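Local coordinates for protein transketolase (Campylobacter jejuni, PDB 3L84) that belongs to the thiamine diphosphate-dependent transketolase family, its chain combining two domains of the thiamine diphosphate-binding kind with a third, C-terminal one, at residues L39-Y44 against E218-A223; E208-N213 against L224-K229; L13-A18 against A272-N277. One frame throughout, in Å; residues are numbered along the deposited sequence.

Interaction 1 (L39-Y44 against E218-A223); sequences LSVLSY and EEINKA
The flat amide of Asn221 stands beside Val41, with OD1 of Asn221 4.1 Å from the CG1 methyl of Val41; the same oxygen has its polar partner in His45 NE2, just past the 39-44 segment. The ring of Tyr44 leads away from the opposite helix and has the carbonyl oxygens of Ser40 and Val41 at its edge, in its plane, while its OH is hydrogen-bonded to Gln9 and Arg289. The contact itself is a helix-to-helix packing of the alpha/beta thiamine diphosphate-binding domain, in which helix 30-42 meets helix 217-228, the crossover helix of a beta-alpha-beta unit, through Val41. The backbones come close, Val41 CA lying 6.3 Å from Asn221 CA, and 140 Å² is buried in all, about half of it on Val41.

Val41 points at the other helix and spreads its two methyls over it. With CG1 anti to the backbone N (chi1 -180°), that methyl comes to lie 3.8 Å from the CA of Asn221 and packs against the Asn221 CB as well. The second methyl, CG2, sits 4.1 Å from CB of Ile220. No hydrogen bond crosses the interface. Met1 touches both Val41 and Asn221, and Ile220 also packs on Ile212 of strand 208-213. The shortest approach is that of Val41 CB to Ile220 CG2, 3.7 Å.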
ATOM      1  N   LEU A  39      26.281  14.572 -10.947  1.00  8.68           N
ATOM      2  CA  LEU A  39      27.057  13.363 -10.613  1.00  9.14           C
ATOM      3  C   LEU A  39      28.547  13.544 -10.833  1.00  9.22           C
ATOM      4  O   LEU A  39      29.346  13.042 -10.060  1.00  9.83           O
ATOM      5  CB  LEU A  39      26.482  12.143 -11.348  1.00  9.70           C
ATOM      6  CG  LEU A  39      27.078  10.809 -10.880  1.00  9.84           C
ATOM      7  CD1 LEU A  39      26.917  10.533  -9.399  1.00 11.37           C
ATOM      8  CD2 LEU A  39      26.445   9.673 -11.703  1.00 10.67           C
ATOM      9  N   SER A  40      28.922  14.271 -11.875  1.00  8.83           N
ATOM     10  CA  SER A  40      30.326  14.545 -12.093  0.50  9.02           C
ATOM     11  C   SER A  40      30.967  15.260 -10.925  1.00  8.36           C
ATOM     12  O   SER A  40      32.041  14.889 -10.472  1.00  8.93           O
ATOM     13  CB  SER A  40      30.474  15.341 -13.365  0.50  9.29           C
ATOM     14  OG  SER A  40      30.083  14.514 -14.432  0.50  8.64           O
ATOM     15  N   VAL A  41      30.301  16.292 -10.407  1.00  7.52           N
ATOM     16  CA  VAL A  41      30.823  16.965  -9.230  1.00  8.02           C
ATOM     17  C   VAL A  41      30.779  16.087  -7.979  1.00  7.97           C
ATOM     18  O   VAL A  41      31.712  16.015  -7.205  1.00  8.71           O
ATOM     19  CB  VAL A  41      30.071  18.269  -8.967  1.00  8.23           C
ATOM     20  CG1 VAL A  41      30.623  18.959  -7.749  1.00  8.67           C
ATOM     21  CG2 VAL A  41      30.186  19.204 -10.184  1.00 10.20           C
ATOM     22  N   LEU A  42      29.667  15.381  -7.801  1.00  8.08           N
ATOM     23  CA  LEU A  42      29.518  14.490  -6.655  1.00  8.84           C
ATOM     24  C   LEU A  42      30.619  13.440  -6.614  1.00  8.59           C
ATOM     25  O   LEU A  42      31.030  13.036  -5.529  1.00  9.84           O
ATOM     26  CB  LEU A  42      28.123  13.824  -6.672  1.00  9.03           C
ATOM     27  CG  LEU A  42      27.786  12.957  -5.474  1.00  8.96           C
ATOM     28  CD1 LEU A  42      27.851  13.685  -4.139  1.00  9.89           C
ATOM     29  CD2 LEU A  42      26.385  12.374  -5.660  1.00 10.97           C
ATOM     30  N   SER A  43      31.113  12.988  -7.764  1.00  9.02           N
ATOM     31  CA  SER A  43      32.195  12.001  -7.784  1.00  9.68           C
ATOM     32  C   SER A  43      33.451  12.450  -7.014  1.00 10.33           C
ATOM     33  O   SER A  43      34.217  11.605  -6.541  1.00 11.53           O
ATOM     34  CB  SER A  43      32.584  11.608  -9.214  1.00  9.48           C
ATOM     35  OG  SER A  43      33.320  12.627  -9.870  1.00  9.70           O
ATOM     36  N   TYR A  44      33.668  13.757  -6.883  1.00  9.18           N
ATOM     37  CA  TYR A  44      34.812  14.296  -6.137  1.00  9.51           C
ATOM     38  C   TYR A  44      34.578  14.307  -4.646  1.00 10.03           C
ATOM     39  O   TYR A  44      35.521  14.477  -3.885  1.00 13.68           O
ATOM     40  CB  TYR A  44      35.126  15.722  -6.615  1.00 10.61           C
ATOM     41  CG  TYR A  44      35.724  15.770  -7.993  1.00  9.94           C
ATOM     42  CD1 TYR A  44      37.109  15.838  -8.158  1.00  9.84           C
ATOM     43  CD2 TYR A  44      34.926  15.686  -9.128  1.00  9.71           C
ATOM     44  CE1 TYR A  44      37.667  15.850  -9.403  1.00 10.32           C
ATOM     45  CE2 TYR A  44      35.492  15.697 -10.396  1.00 10.00           C
ATOM     46  CZ  TYR A  44      36.868  15.786 -10.528  1.00  9.48           C
ATOM     47  OH  TYR A  44      37.445  15.807 -11.772  1.00 11.40           O
ATOM     48  N   GLU A 218      30.302  25.127 -10.345  1.00 11.27           N
ATOM     49  CA  GLU A 218      30.654  25.850  -9.146  1.00 12.56           C
ATOM     50  C   GLU A 218      29.509  25.844  -8.144  1.00 10.83           C
ATOM     51  O   GLU A 218      29.740  25.671  -6.960  1.00 10.08           O
ATOM     52  CB  GLU A 218      31.106  27.277  -9.503  1.00 13.19           C
ATOM     53  CG  GLU A 218      31.484  28.180  -8.323  1.00 19.59           C
ATOM     54  CD  GLU A 218      32.022  29.561  -8.730  1.00 27.16           C
ATOM     55  OE1 GLU A 218      31.700  30.066  -9.838  1.00 31.26           O
ATOM     56  OE2 GLU A 218      32.775  30.160  -7.916  1.00 32.41           O
ATOM     57  N   GLU A 219      28.284  26.061  -8.594  1.00 10.54           N
ATOM     58  CA  GLU A 219      27.160  26.102  -7.651  1.00  9.90           C
ATOM     59  C   GLU A 219      26.921  24.713  -7.031  1.00 10.12           C
ATOM     60  O   GLU A 219      26.645  24.591  -5.834  1.00 10.98           O
ATOM     61  CB  GLU A 219      25.867  26.532  -8.347  1.00 10.82           C
ATOM     62  CG  GLU A 219      25.798  27.984  -8.747  1.00 12.21           C
ATOM     63  CD  GLU A 219      24.441  28.363  -9.325  1.00 15.48           C
ATOM     64  OE1 GLU A 219      23.396  27.947  -8.739  1.00 10.84           O
ATOM     65  OE2 GLU A 219      24.410  29.106 -10.350  1.00 18.19           O
ATOM     66  N   ILE A 220      27.081  23.658  -7.827  1.00 10.32           N
ATOM     67  CA  ILE A 220      26.903  22.291  -7.314  1.00 10.25           C
ATOM     68  C   ILE A 220      27.943  22.007  -6.240  1.00  9.27           C
ATOM     69  O   ILE A 220      27.629  21.509  -5.157  1.00  9.39           O
ATOM     70  CB  ILE A 220      27.028  21.233  -8.417  1.00 10.63           C
ATOM     71  CG1 ILE A 220      25.969  21.422  -9.506  1.00 11.22           C
ATOM     72  CG2 ILE A 220      26.935  19.825  -7.813  1.00 10.33           C
ATOM     73  CD1 ILE A 220      26.304  20.783 -10.880  1.00 10.05           C
ATOM     74  N   ASN A 221      29.203  22.336  -6.531  1.00  9.01           N
ATOM     75  CA  ASN A 221      30.286  22.087  -5.601  1.00  9.23           C
ATOM     76  C   ASN A 221      30.067  22.862  -4.294  1.00  8.70           C
ATOM     77  O   ASN A 221      30.183  22.283  -3.211  1.00  8.34           O
ATOM     78  CB  ASN A 221      31.637  22.428  -6.208  1.00  8.79           C
ATOM     79  CG  ASN A 221      32.757  22.079  -5.305  1.00 10.32           C
ATOM     80  OD1 ASN A 221      32.968  20.920  -4.981  1.00 11.23           O
ATOM     81  ND2 ASN A 221      33.533  23.086  -4.907  1.00 14.93           N
ATOM     82  N   LYS A 222      29.694  24.139  -4.400  1.00  8.60           N
ATOM     83  CA  LYS A 222      29.480  24.964  -3.220  1.00  9.57           C
ATOM     84  C   LYS A 222      28.309  24.404  -2.397  1.00  8.95           C
ATOM     85  O   LYS A 222      28.373  24.379  -1.176  1.00  9.75           O
ATOM     86  CB  LYS A 222      29.201  26.415  -3.630  1.00  9.27           C
ATOM     87  CG  LYS A 222      29.004  27.358  -2.463  1.00 14.76           C
ATOM     88  CD  LYS A 222      28.767  28.790  -2.918  1.00 18.49           C
ATOM     89  CE  LYS A 222      28.541  29.709  -1.737  1.00 21.04           C
ATOM     90  NZ  LYS A 222      28.756  31.142  -2.119  1.00 23.89           N
ATOM     91  N   ALA A 223      27.250  23.952  -3.054  1.00  9.02           N
ATOM     92  CA  ALA A 223      26.097  23.392  -2.352  1.00  9.16           C
ATOM     93  C   ALA A 223      26.466  22.118  -1.603  1.00  8.54           C
ATOM     94  O   ALA A 223      26.047  21.899  -0.467  1.00  8.36           O
ATOM     95  CB  ALA A 223      24.936  23.121  -3.334  1.00  9.66           C
TER

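Interaction 2 (E208-N213 against L224-K229); sequences EVLSIN and LEQAKK
Two groups grip OE1 of Glu208: the hydroxyl of Ser230, and a water that donates to OE1 over 2.8 Å. The same water donates to the carbonyl O of Gln226, also at 2.8 Å, and so bridges the strand to the last turn of the helix. The other carboxylate oxygen of Glu208, OE2, accepts a weak bond from Gln226 NE2, at 3.4 Å and an N-H...O angle of 134°; the carboxylate and amide planes stand 78° apart.

The elements joined are strand 208-213 and helix 217-228, the first two members of a beta-alpha-beta unit that strand 234-239 completes. Their short axes run 9.8 Å apart and, at 176°, almost exactly antiparallel, as expected of a crossover helix returning along its strand.

Leu210 supplies the apolar part. Its CD2 lies against the Gln226 amide, 3.6 Å from CD of Gln226 and about as near to its nitrogen and oxygen. The Gln226 side chain reaches this place because its CG is anti to the backbone N and the chain stays extended beyond. CD1 of Leu210 touches the stem of the glutamine, 3.9 Å from Gln226 CB, and lies 4.4 Å from Ala227 CB. Leu210 and Ala227 both also pack on Cys234 of the neighbouring strand.

Chemically, the Glu208 carboxylate and the Gln226 carbonyl are both acceptors and cannot bond each other; a water giving one hydrogen to each reconciles them. Together with Ser230 it would probably favour the charged form of Glu208.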
ATOM      1  N   GLU A 208      17.621  21.756   6.287  1.00  9.11           N
ATOM      2  CA  GLU A 208      18.227  22.919   5.631  1.00  8.88           C
ATOM      3  C   GLU A 208      18.045  22.776   4.129  1.00  8.79           C
ATOM      4  O   GLU A 208      18.287  21.681   3.592  1.00 10.41           O
ATOM      5  CB  GLU A 208      19.717  23.016   5.941  1.00  9.75           C
ATOM      6  CG  GLU A 208      20.406  24.204   5.220  1.00 12.42           C
ATOM      7  CD  GLU A 208      21.841  24.470   5.641  1.00 14.94           C
ATOM      8  OE1 GLU A 208      22.491  23.651   6.324  1.00 15.48           O
ATOM      9  OE2 GLU A 208      22.355  25.550   5.255  1.00 16.78           O
ATOM     10  N   VAL A 209      17.640  23.845   3.450  1.00  7.74           N
ATOM     11  CA  VAL A 209      17.306  23.789   2.040  1.00  8.30           C
ATOM     12  C   VAL A 209      18.165  24.739   1.201  1.00  8.21           C
ATOM     13  O   VAL A 209      18.186  25.941   1.470  1.00  9.34           O
ATOM     14  CB  VAL A 209      15.816  24.079   1.796  1.00  9.08           C
ATOM     15  CG1 VAL A 209      15.541  24.011   0.280  1.00 10.23           C
ATOM     16  CG2 VAL A 209      14.917  23.102   2.596  1.00  9.14           C
ATOM     17  N   LEU A 210      18.865  24.192   0.215  1.00  7.72           N
ATOM     18  CA  LEU A 210      19.697  24.962  -0.715  1.00  7.99           C
ATOM     19  C   LEU A 210      19.072  24.862  -2.091  1.00  9.46           C
ATOM     20  O   LEU A 210      18.501  23.827  -2.428  1.00 10.55           O
ATOM     21  CB  LEU A 210      21.127  24.374  -0.735  1.00  8.16           C
ATOM     22  CG  LEU A 210      21.779  24.287   0.652  1.00  9.76           C
ATOM     23  CD1 LEU A 210      23.160  23.559   0.627  1.00  9.94           C
ATOM     24  CD2 LEU A 210      21.899  25.632   1.277  1.00 14.51           C
ATOM     25  N   SER A 211      19.184  25.903  -2.905  1.00  9.40           N
ATOM     26  CA  SER A 211      18.603  25.959  -4.234  1.00 10.40           C
ATOM     27  C   SER A 211      19.656  26.389  -5.229  1.00 10.19           C
ATOM     28  O   SER A 211      20.252  27.485  -5.058  1.00 11.47           O
ATOM     29  CB  SER A 211      17.455  26.962  -4.261  1.00 11.39           C
ATOM     30  OG  SER A 211      16.404  26.516  -3.395  1.00 15.96           O
ATOM     31  N   ILE A 212      19.930  25.547  -6.222  1.00  9.18           N
ATOM     32  CA  ILE A 212      20.999  25.754  -7.206  1.00  9.38           C
ATOM     33  C   ILE A 212      20.548  25.509  -8.641  1.00  8.35           C
ATOM     34  O   ILE A 212      19.493  24.893  -8.896  1.00  8.84           O
ATOM     35  CB  ILE A 212      22.208  24.822  -6.950  1.00  9.88           C
ATOM     36  CG1 ILE A 212      21.882  23.345  -7.209  1.00  9.46           C
ATOM     37  CG2 ILE A 212      22.764  25.031  -5.530  1.00 12.70           C
ATOM     38  CD1 ILE A 212      23.084  22.442  -7.148  1.00 10.69           C
ATOM     39  N   ASN A 213      21.398  25.970  -9.556  1.00  8.82           N
ATOM     40  CA  ASN A 213      21.406  25.589 -10.966  1.00  9.04           C
ATOM     41  C   ASN A 213      22.215  24.295 -11.045  1.00  8.26           C
ATOM     42  O   ASN A 213      23.433  24.258 -10.807  1.00  9.09           O
ATOM     43  CB  ASN A 213      22.056  26.702 -11.801  1.00  8.48           C
ATOM     44  CG  ASN A 213      22.164  26.380 -13.275  1.00 11.00           C
ATOM     45  OD1 ASN A 213      22.067  25.257 -13.691  1.00 12.09           O
ATOM     46  ND2 ASN A 213      22.384  27.427 -14.088  1.00 16.52           N
ATOM     47  N   LEU A 224      27.262  21.280  -2.233  1.00  8.77           N
ATOM     48  CA  LEU A 224      27.703  20.050  -1.595  1.00  8.94           C
ATOM     49  C   LEU A 224      28.586  20.338  -0.407  1.00  9.17           C
ATOM     50  O   LEU A 224      28.442  19.712   0.633  1.00  8.94           O
ATOM     51  CB  LEU A 224      28.395  19.134  -2.599  1.00  9.76           C
ATOM     52  CG  LEU A 224      27.462  18.446  -3.591  1.00  9.54           C
ATOM     53  CD1 LEU A 224      28.256  17.697  -4.677  1.00 10.48           C
ATOM     54  CD2 LEU A 224      26.482  17.480  -2.884  1.00 10.38           C
ATOM     55  N   GLU A 225      29.501  21.311  -0.519  1.00  8.94           N
ATOM     56  CA  GLU A 225      30.331  21.664   0.629  0.50  9.65           C
ATOM     57  C   GLU A 225      29.473  22.177   1.782  1.00  9.48           C
ATOM     58  O   GLU A 225      29.694  21.812   2.931  1.00  8.66           O
ATOM     59  CB  GLU A 225      31.399  22.691   0.251  0.50 10.29           C
ATOM     60  CG  GLU A 225      32.477  22.155  -0.692  0.50 12.41           C
ATOM     61  CD  GLU A 225      33.402  21.114  -0.049  0.50 16.76           C
ATOM     62  OE1 GLU A 225      33.051  20.535   1.002  0.50 21.11           O
ATOM     63  OE2 GLU A 225      34.490  20.863  -0.611  0.50 19.76           O
ATOM     64  N   GLN A 226      28.498  23.027   1.486  1.00  9.70           N
ATOM     65  CA  GLN A 226      27.598  23.529   2.525  1.00 10.10           C
ATOM     66  C   GLN A 226      26.746  22.398   3.130  1.00  9.47           C
ATOM     67  O   GLN A 226      26.600  22.307   4.363  1.00  9.98           O
ATOM     68  CB  GLN A 226      26.692  24.593   1.933  1.00 11.41           C
ATOM     69  CG  GLN A 226      25.771  25.259   2.917  1.00 17.91           C
ATOM     70  CD  GLN A 226      25.220  26.562   2.373  1.00 25.03           C
ATOM     71  OE1 GLN A 226      25.469  26.922   1.206  1.00 31.24           O
ATOM     72  NE2 GLN A 226      24.486  27.292   3.217  1.00 28.90           N
ATOM     73  N   ALA A 227      26.201  21.546   2.280  1.00  8.88           N
ATOM     74  CA  ALA A 227      25.368  20.433   2.753  1.00  9.18           C
ATOM     75  C   ALA A 227      26.145  19.512   3.697  1.00  9.77           C
ATOM     76  O   ALA A 227      25.592  19.068   4.694  1.00  9.41           O
ATOM     77  CB  ALA A 227      24.837  19.655   1.581  1.00  9.40           C
ATOM     78  N   LYS A 228      27.415  19.265   3.391  1.00  9.59           N
ATOM     79  CA  LYS A 228      28.246  18.382   4.208  1.00 10.06           C
ATOM     80  C   LYS A 228      28.504  18.905   5.614  1.00 10.76           C
ATOM     81  O   LYS A 228      28.807  18.113   6.512  1.00 12.88           O
ATOM     82  CB  LYS A 228      29.548  18.059   3.463  1.00 10.22           C
ATOM     83  CG  LYS A 228      29.289  17.150   2.276  1.00 11.67           C
ATOM     84  CD  LYS A 228      30.363  17.085   1.261  1.00 14.44           C
ATOM     85  CE  LYS A 228      31.633  16.489   1.757  1.00 15.96           C
ATOM     86  NZ  LYS A 228      32.844  16.906   0.885  1.00 14.22           N
ATOM     87  N   LYS A 229      28.356  20.210   5.804  1.00 10.45           N
ATOM     88  CA  LYS A 229      28.558  20.862   7.115  1.00 11.48           C
ATOM     89  C   LYS A 229      27.260  21.154   7.833  1.00 10.83           C
ATOM     90  O   LYS A 229      27.276  21.728   8.912  1.00 12.30           O
ATOM     91  CB  LYS A 229      29.354  22.178   6.993  1.00 11.73           C
ATOM     92  CG  LYS A 229      30.700  22.014   6.402  1.00 17.92           C
ATOM     93  CD  LYS A 229      31.471  23.293   6.502  1.00 23.14           C
ATOM     94  CE  LYS A 229      30.899  24.400   5.649  1.00 25.34           C
ATOM     95  NZ  LYS A 229      31.910  25.493   5.499  1.00 28.00           N
TER
HETATM   96  O   HOH W   1      25.322  23.958   6.210  1.00 19.34           O

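Interaction 3 (L13-A18 against A272-N277); sequences LRFLSA and AGFDPN
Phe15 and Phe274 form an edge-to-face aromatic pair. The evidence is a centroid separation of 5.0 Å, planes turned 62° against each other, and the position of Phe15 CD2, which stands 3.7 Å above the Phe274 plane and over the middle of that ring. The edge of Phe15 is thus directed at the face of Phe274. Phe15 gets there with its CG beside the backbone N and anti to the carbonyl carbon (chi1 -59°), which sends the ring off helix 3-24 toward the loop.

Apolar contact of a simpler kind is added by Ala272. Its CB lies in the plane of the Phe15 ring, at the edge, 3.7 Å from Phe15 CE2 and 3.9 Å from Phe15 CZ. The Phe15 ring therefore touches both a methyl and a second ring.

No hydrogen bond joins the two segments; each is shaped by bonds of its own side. Gly273, with phi 81°, closes helix 262-272 in a Schellman motif, with two bonds back into the last turn of that helix, and turns the chain between Ala272 and Phe274 while both still face Phe15. Beyond, OD1 of Asp275 accepts a nearly straight bond from the N of Asn277 at 2.8 Å, from above the carboxylate plane, an Asx turn. On the helix, the carbonyl O of Leu13 receives Ser17 N at 3.1 Å and Ser17 OG at 2.9 Å, from opposite faces of its plane.

Among its neighbours, Phe15 also rests on Ala268 and Lys269 of helix 262-272, and Phe274 reaches back to Asn11 and Thr12 of helix 3-24. Other side chains of the 13-18 segment turn elsewhere: Leu13 packs on helices 30-42 and 69-79, and Arg14 forms a salt bridge with Asp37. The contact thus ties helix 262-272 and the loop that follows it to helix 3-24.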
ATOM      1  N   LEU A  13      29.526  10.728 -19.129  1.00  8.70           N
ATOM      2  CA  LEU A  13      28.356  10.089 -18.513  1.00  8.93           C
ATOM      3  C   LEU A  13      27.115  10.221 -19.385  1.00  9.16           C
ATOM      4  O   LEU A  13      26.344   9.259 -19.501  1.00  9.41           O
ATOM      5  CB  LEU A  13      28.082  10.672 -17.126  1.00  9.50           C
ATOM      6  CG  LEU A  13      29.064  10.372 -15.992  1.00  9.03           C
ATOM      7  CD1 LEU A  13      28.868  11.385 -14.847  1.00 11.59           C
ATOM      8  CD2 LEU A  13      28.949   8.928 -15.492  1.00 11.65           C
ATOM      9  N   ARG A  14      26.872  11.408 -19.959  1.00  9.33           N
ATOM     10  CA  ARG A  14      25.706  11.600 -20.820  1.00  9.29           C
ATOM     11  C   ARG A  14      25.708  10.635 -21.977  1.00  9.35           C
ATOM     12  O   ARG A  14      24.682  10.002 -22.276  1.00  9.05           O
ATOM     13  CB  ARG A  14      25.675  13.007 -21.420  1.00  8.58           C
ATOM     14  CG  ARG A  14      25.366  14.141 -20.459  1.00  9.60           C
ATOM     15  CD  ARG A  14      25.122  15.438 -21.228  1.00 10.80           C
ATOM     16  NE  ARG A  14      24.484  16.350 -20.316  1.00 11.59           N
ATOM     17  CZ  ARG A  14      25.081  17.116 -19.427  1.00 10.66           C
ATOM     18  NH1 ARG A  14      26.379  17.323 -19.409  1.00 10.92           N
ATOM     19  NH2 ARG A  14      24.316  17.725 -18.528  1.00 12.05           N
ATOM     20  N   PHE A  15      26.848  10.485 -22.640  1.00  8.86           N
ATOM     21  CA  PHE A  15      26.844   9.692 -23.895  1.00  9.41           C
ATOM     22  C   PHE A  15      26.936   8.192 -23.660  1.00  9.35           C
ATOM     23  O   PHE A  15      26.348   7.426 -24.423  1.00  9.76           O
ATOM     24  CB  PHE A  15      27.863  10.218 -24.898  1.00  9.60           C
ATOM     25  CG  PHE A  15      27.610  11.666 -25.272  1.00  9.64           C
ATOM     26  CD1 PHE A  15      26.329  12.068 -25.671  1.00 13.34           C
ATOM     27  CD2 PHE A  15      28.622  12.608 -25.235  1.00 11.63           C
ATOM     28  CE1 PHE A  15      26.062  13.391 -25.999  1.00 14.15           C
ATOM     29  CE2 PHE A  15      28.355  13.937 -25.563  1.00 13.53           C
ATOM     30  CZ  PHE A  15      27.086  14.314 -25.930  1.00 13.33           C
ATOM     31  N   LEU A  16      27.546   7.752 -22.558  1.00  9.44           N
ATOM     32  CA  LEU A  16      27.406   6.344 -22.176  1.00  9.64           C
ATOM     33  C   LEU A  16      25.950   6.022 -21.911  1.00  9.76           C
ATOM     34  O   LEU A  16      25.420   5.025 -22.399  1.00  9.88           O
ATOM     35  CB  LEU A  16      28.266   5.998 -20.940  1.00  9.78           C
ATOM     36  CG  LEU A  16      29.776   5.892 -21.133  1.00 10.32           C
ATOM     37  CD1 LEU A  16      30.422   5.486 -19.836  1.00 12.30           C
ATOM     38  CD2 LEU A  16      30.145   4.867 -22.242  1.00 14.14           C
ATOM     39  N   SER A  17      25.266   6.883 -21.188  1.00  9.01           N
ATOM     40  CA  SER A  17      23.858   6.656 -20.839  1.00  9.37           C
ATOM     41  C   SER A  17      22.991   6.655 -22.079  1.00  9.65           C
ATOM     42  O   SER A  17      22.152   5.759 -22.275  1.00  9.23           O
ATOM     43  CB  SER A  17      23.350   7.746 -19.887  1.00 10.36           C
ATOM     44  OG  SER A  17      24.053   7.740 -18.642  1.00 10.96           O
ATOM     45  N   ALA A  18      23.167   7.637 -22.945  1.00  8.99           N
ATOM     46  CA  ALA A  18      22.385   7.728 -24.161  1.00  8.97           C
ATOM     47  C   ALA A  18      22.624   6.546 -25.086  1.00  9.01           C
ATOM     48  O   ALA A  18      21.685   5.997 -25.658  1.00  9.51           O
ATOM     49  CB  ALA A  18      22.708   9.055 -24.890  1.00 10.33           C
ATOM     50  N   ALA A 272      29.069  18.769 -28.193  1.00 12.39           N
ATOM     51  CA  ALA A 272      29.980  18.524 -27.064  1.00 11.98           C
ATOM     52  C   ALA A 272      31.428  18.224 -27.434  1.00 12.03           C
ATOM     53  O   ALA A 272      32.255  17.980 -26.543  1.00 12.61           O
ATOM     54  CB  ALA A 272      29.450  17.346 -26.274  1.00 11.75           C
ATOM     55  N   GLY A 273      31.743  18.207 -28.723  1.00 11.79           N
ATOM     56  CA  GLY A 273      33.101  17.913 -29.159  1.00 11.76           C
ATOM     57  C   GLY A 273      33.453  16.437 -29.195  1.00 12.50           C
ATOM     58  O   GLY A 273      34.637  16.093 -29.279  1.00 14.08           O
ATOM     59  N   PHE A 274      32.440  15.566 -29.136  1.00 12.01           N
ATOM     60  CA  PHE A 274      32.635  14.118 -29.224  1.00 12.88           C
ATOM     61  C   PHE A 274      32.427  13.679 -30.664  1.00 13.02           C
ATOM     62  O   PHE A 274      31.682  14.323 -31.402  1.00 14.71           O
ATOM     63  CB  PHE A 274      31.622  13.396 -28.331  1.00 12.81           C
ATOM     64  CG  PHE A 274      32.024  13.274 -26.889  1.00 12.50           C
ATOM     65  CD1 PHE A 274      32.259  14.385 -26.097  1.00 12.10           C
ATOM     66  CD2 PHE A 274      32.130  12.017 -26.313  1.00 12.56           C
ATOM     67  CE1 PHE A 274      32.602  14.239 -24.748  1.00 13.48           C
ATOM     68  CE2 PHE A 274      32.464  11.859 -24.964  1.00 13.35           C
ATOM     69  CZ  PHE A 274      32.706  12.973 -24.189  1.00 12.70           C
ATOM     70  N   ASP A 275      33.097  12.614 -31.081  1.00 12.00           N
ATOM     71  CA  ASP A 275      32.916  12.073 -32.429  1.00 12.29           C
ATOM     72  C   ASP A 275      31.518  11.449 -32.502  1.00 11.97           C
ATOM     73  O   ASP A 275      31.222  10.487 -31.794  1.00 11.48           O
ATOM     74  CB  ASP A 275      33.975  11.008 -32.712  1.00 12.59           C
ATOM     75  CG  ASP A 275      33.905  10.442 -34.136  1.00 14.85           C
ATOM     76  OD1 ASP A 275      32.885  10.623 -34.843  1.00 18.05           O
ATOM     77  OD2 ASP A 275      34.926   9.840 -34.563  1.00 18.43           O
ATOM     78  N   PRO A 276      30.655  11.961 -33.386  1.00 11.43           N
ATOM     79  CA  PRO A 276      29.295  11.425 -33.478  1.00 12.46           C
ATOM     80  C   PRO A 276      29.205  10.012 -34.041  1.00 12.25           C
ATOM     81  O   PRO A 276      28.149   9.383 -33.923  1.00 13.15           O
ATOM     82  CB  PRO A 276      28.605  12.409 -34.421  1.00 13.06           C
ATOM     83  CG  PRO A 276      29.664  12.932 -35.232  1.00 13.38           C
ATOM     84  CD  PRO A 276      30.874  13.047 -34.354  1.00 11.67           C
ATOM     85  N   ASN A 277      30.278   9.494 -34.627  1.00 12.81           N
ATOM     86  CA  ASN A 277      30.166   8.203 -35.299  1.00 14.52           C
ATOM     87  C   ASN A 277      30.756   7.070 -34.484  1.00 15.03           C
ATOM     88  O   ASN A 277      30.991   5.980 -35.009  1.00 16.68           O
ATOM     89  CB  ASN A 277      30.770   8.247 -36.695  1.00 15.16           C
ATOM     90  CG  ASN A 277      29.946   9.081 -37.659  1.00 15.59           C
ATOM     91  OD1 ASN A 277      28.722   9.131 -37.575  1.00 20.83           O
ATOM     92  ND2 ASN A 277      30.616   9.743 -38.565  1.00 20.29           N
TER

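How the interactions relate
All three contacts lie in the N-terminal of the two thiamine diphosphate-binding-type domains. Interactions 1 and 2 share helix 217-228: interaction 1 joins it to helix 30-42 through a buried, apolar interface, whereas interaction 2 ties it to the edge strand 208-213 where burial is partial and water and polar groups take part. They touch directly, Glu219 OE1 probably accepting a hydrogen bond from Asn213 N at 2.9 Å. Interaction 3, also partly buried, is aromatic and apolar, its centre about 21 Å from that of interaction 1; helix 3-24 links the two by packing Leu13 on Ser40. Interactions 2 and 3 do not touch; along the chain, interactions 1 and 2 are both nested inside the loop that interaction 3 closes.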